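Hypothetical protein Atu2684 (Agrobacterium tumefaciens, PDB 2AXO) is of unknown function but belongs to the thioredoxin clan and carries a closely spaced disulfide, consistent with a thiol-disulfide redox role. Local coordinates at residues A[67-73]-A[134-138]. Numbering follows the deposited sequence.
Sequences MIQKGDV and IYDRL
Tyr135 reaches across from helix 131-143 and donates a hydrogen bond from its hydroxyl to Asp72, with OH 2.6 Å from OD1. The carboxylate accepts with the syn lone pair, and OD1 lies at the ring edge, in the ring plane; the carboxylate itself is turned 50° out of that plane. With chi1 at 59°, Asp72 holds CG between its own backbone N and carbonyl carbon, which directs the carboxylate at the phenol. The bond holds the hydroxyl end in place while Met67 and Val73 pack against the ring. Selenomethionine Met67 runs past the tyrosine in the opposite direction, its CG 3.6 Å from Tyr135 CE2, and the bend at chi3 (-78°) turns the methyl away from the ring and against Ile134 CD1. SE sits 4.6 Å from the ring centroid in an oblique Met-aromatic contact. Packing is tightest here, with SE just 3.3 Å from Ile134 CD1. Both helices flank the mixed sheet of a thioredoxin-like fold: Met67 and Leu138 each touch Val46 of strand 45-50, while Ile134 and Leu138 also rest on Leu120 of strand 117-120. Lys43, in a loop, touches both Asp72 and Tyr135. Gly71, just past the end of helix 58-70 and with positive phi, turns the chain towards Val73. There Val73 CG1 makes a looser contact with the ring, 3.9 Å from Tyr135 CE1, and meets Leu138 CD1 at 4.0 Å, the two side chains crossing at about a right angle. Towards solvent the fit slackens further: exposed Lys70 comes only to 4.5 Å, its CD from Tyr135 OH.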
HETATM    1  N   MSE A  67      -7.722 -11.551  22.568  1.00 10.42           N
HETATM    2  CA  MSE A  67      -6.579 -11.078  23.321  1.00 11.49           C
HETATM    3  C   MSE A  67      -6.940  -9.799  24.076  1.00 11.27           C
HETATM    4  O   MSE A  67      -6.531  -9.609  25.221  1.00  9.05           O
HETATM    5  CB  MSE A  67      -5.399 -10.849  22.376  1.00 15.18           C
HETATM    6  CG  MSE A  67      -4.880 -12.134  21.731  1.00 19.25           C
HETATM    7 SE   MSE A  67      -3.334 -11.801  20.600  1.00 29.39          SE
HETATM    8  CE  MSE A  67      -4.256 -11.093  19.075  1.00 23.94           C
ATOM      9  N   ILE A  68      -7.713  -8.923  23.438  1.00 10.21           N
ATOM     10  CA  ILE A  68      -8.149  -7.679  24.073  1.00 10.74           C
ATOM     11  C   ILE A  68      -9.069  -8.021  25.246  1.00 10.29           C
ATOM     12  O   ILE A  68      -9.022  -7.376  26.297  1.00  9.52           O
ATOM     13  CB  ILE A  68      -8.922  -6.768  23.069  1.00  9.29           C
ATOM     14  CG1 ILE A  68      -7.935  -6.134  22.079  1.00  9.71           C
ATOM     15  CG2 ILE A  68      -9.686  -5.669  23.815  1.00 11.16           C
ATOM     16  CD1 ILE A  68      -8.604  -5.376  20.958  1.00 10.95           C
ATOM     17  N   GLN A  69      -9.912  -9.036  25.069  1.00  9.56           N
ATOM     18  CA  GLN A  69     -10.818  -9.438  26.138  1.00  9.56           C
ATOM     19  C   GLN A  69     -10.015  -9.953  27.326  1.00  9.56           C
ATOM     20  O   GLN A  69     -10.354  -9.683  28.476  1.00 11.20           O
ATOM     21  CB  GLN A  69     -11.790 -10.526  25.660  1.00 11.29           C
ATOM     22  CG  GLN A  69     -12.777 -10.956  26.746  1.00 12.87           C
ATOM     23  CD  GLN A  69     -13.841 -11.906  26.231  1.00 13.19           C
ATOM     24  OE1 GLN A  69     -14.566 -11.587  25.290  1.00 13.35           O
ATOM     25  NE2 GLN A  69     -13.945 -13.077  26.851  1.00 10.36           N
ATOM     26  N   LYS A  70      -8.941 -10.688  27.050  1.00 11.87           N
ATOM     27  CA  LYS A  70      -8.115 -11.209  28.130  1.00 13.02           C
ATOM     28  C   LYS A  70      -7.341 -10.086  28.816  1.00 13.98           C
ATOM     29  O   LYS A  70      -6.998 -10.185  29.996  1.00 12.80           O
ATOM     30  CB  LYS A  70      -7.143 -12.267  27.614  1.00 12.81           C
ATOM     31  CG  LYS A  70      -6.364 -12.927  28.736  1.00 18.02           C
ATOM     32  CD  LYS A  70      -5.854 -14.291  28.342  1.00 23.35           C
ATOM     33  CE  LYS A  70      -6.992 -15.291  28.226  1.00 23.28           C
ATOM     34  NZ  LYS A  70      -6.481 -16.605  27.740  1.00 31.27           N
ATOM     35  N   GLY A  71      -7.063  -9.027  28.063  1.00 13.98           N
ATOM     36  CA  GLY A  71      -6.361  -7.876  28.605  1.00 14.24           C
ATOM     37  C   GLY A  71      -4.897  -8.059  28.975  1.00 13.20           C
ATOM     38  O   GLY A  71      -4.358  -7.239  29.716  1.00 14.54           O
ATOM     39  N   ASP A  72      -4.243  -9.106  28.475  1.00 12.17           N
ATOM     40  CA  ASP A  72      -2.842  -9.307  28.822  1.00 12.50           C
ATOM     41  C   ASP A  72      -1.875  -8.738  27.792  1.00 11.63           C
ATOM     42  O   ASP A  72      -0.662  -8.907  27.903  1.00 11.68           O
ATOM     43  CB  ASP A  72      -2.535 -10.792  29.114  1.00 12.27           C
ATOM     44  CG  ASP A  72      -2.835 -11.722  27.946  1.00 14.43           C
ATOM     45  OD1 ASP A  72      -3.383 -11.277  26.918  1.00 10.88           O
ATOM     46  OD2 ASP A  72      -2.516 -12.927  28.076  1.00 15.20           O
ATOM     47  N   VAL A  73      -2.421  -8.054  26.793  1.00 10.92           N
ATOM     48  CA  VAL A  73      -1.604  -7.405  25.774  1.00 10.39           C
ATOM     49  C   VAL A  73      -2.271  -6.090  25.417  1.00  8.32           C
ATOM     50  O   VAL A  73      -3.449  -5.874  25.726  1.00 10.31           O
ATOM     51  CB  VAL A  73      -1.473  -8.254  24.478  1.00 11.74           C
ATOM     52  CG1 VAL A  73      -0.963  -9.644  24.816  1.00 11.10           C
ATOM     53  CG2 VAL A  73      -2.807  -8.335  23.750  1.00 13.56           C
ATOM     54  N   ILE A 134       1.631 -15.673  18.024  1.00 17.76           N
ATOM     55  CA  ILE A 134       1.808 -14.354  18.613  1.00 16.63           C
ATOM     56  C   ILE A 134       2.198 -14.422  20.083  1.00 14.42           C
ATOM     57  O   ILE A 134       3.172 -13.795  20.494  1.00 12.75           O
ATOM     58  CB  ILE A 134       0.548 -13.486  18.424  1.00 18.73           C
ATOM     59  CG1 ILE A 134      -0.699 -14.314  18.685  1.00 22.84           C
ATOM     60  CG2 ILE A 134       0.516 -12.928  17.007  1.00 20.55           C
ATOM     61  CD1 ILE A 134      -1.988 -13.627  18.258  1.00 29.41           C
ATOM     62  N   TYR A 135       1.460 -15.189  20.880  1.00 15.13           N
ATOM     63  CA  TYR A 135       1.793 -15.315  22.295  1.00 15.85           C
ATOM     64  C   TYR A 135       3.158 -15.966  22.504  1.00 16.34           C
ATOM     65  O   TYR A 135       3.915 -15.545  23.377  1.00 15.88           O
ATOM     66  CB  TYR A 135       0.711 -16.105  23.039  1.00 15.67           C
ATOM     67  CG  TYR A 135      -0.437 -15.239  23.510  1.00 13.29           C
ATOM     68  CD1 TYR A 135      -0.263 -14.318  24.547  1.00 13.89           C
ATOM     69  CD2 TYR A 135      -1.690 -15.317  22.905  1.00 13.97           C
ATOM     70  CE1 TYR A 135      -1.313 -13.495  24.966  1.00 12.24           C
ATOM     71  CE2 TYR A 135      -2.743 -14.498  23.317  1.00 14.63           C
ATOM     72  CZ  TYR A 135      -2.547 -13.591  24.346  1.00 14.38           C
ATOM     73  OH  TYR A 135      -3.588 -12.780  24.749  1.00 14.00           O
ATOM     74  N   ASP A 136       3.480 -16.987  21.707  1.00 16.97           N
ATOM     75  CA  ASP A 136       4.779 -17.647  21.841  1.00 16.33           C
ATOM     76  C   ASP A 136       5.896 -16.679  21.454  1.00 15.16           C
ATOM     77  O   ASP A 136       6.983 -16.713  22.029  1.00 13.19           O
ATOM     78  CB  ASP A 136       4.866 -18.904  20.962  1.00 19.31           C
ATOM     79  CG  ASP A 136       3.884 -19.992  21.381  1.00 22.59           C
ATOM     80  OD1 ASP A 136       3.618 -20.140  22.596  1.00 23.37           O
ATOM     81  OD2 ASP A 136       3.392 -20.719  20.487  1.00 25.11           O
ATOM     82  N   ARG A 137       5.626 -15.819  20.477  1.00 14.88           N
ATOM     83  CA  ARG A 137       6.615 -14.841  20.037  1.00 17.33           C
ATOM     84  C   ARG A 137       6.830 -13.815  21.147  1.00 15.70           C
ATOM     85  O   ARG A 137       7.965 -13.489  21.485  1.00 14.90           O
ATOM     86  CB  ARG A 137       6.147 -14.127  18.764  1.00 19.95           C
ATOM     87  CG  ARG A 137       7.186 -14.055  17.640  1.00 25.52           C
ATOM     88  CD  ARG A 137       8.571 -13.678  18.143  1.00 28.03           C
ATOM     89  NE  ARG A 137       9.488 -13.347  17.053  1.00 29.50           N
ATOM     90  CZ  ARG A 137      10.789 -13.122  17.218  1.00 30.78           C
ATOM     91  NH1 ARG A 137      11.328 -13.201  18.427  1.00 31.47           N
ATOM     92  NH2 ARG A 137      11.549 -12.803  16.178  1.00 32.66           N
ATOM     93  N   LEU A 138       5.736 -13.307  21.713  1.00 13.18           N
ATOM     94  CA  LEU A 138       5.831 -12.318  22.787  1.00 12.80           C
ATOM     95  C   LEU A 138       6.603 -12.871  23.976  1.00 13.60           C
ATOM     96  O   LEU A 138       7.357 -12.150  24.626  1.00 13.55           O
ATOM     97  CB  LEU A 138       4.432 -11.884  23.240  1.00 12.81           C
ATOM     98  CG  LEU A 138       3.667 -11.048  22.213  1.00 10.41           C
ATOM     99  CD1 LEU A 138       2.278 -10.729  22.733  1.00 13.46           C
ATOM    100  CD2 LEU A 138       4.445  -9.761  21.945  1.00 12.00           C
TER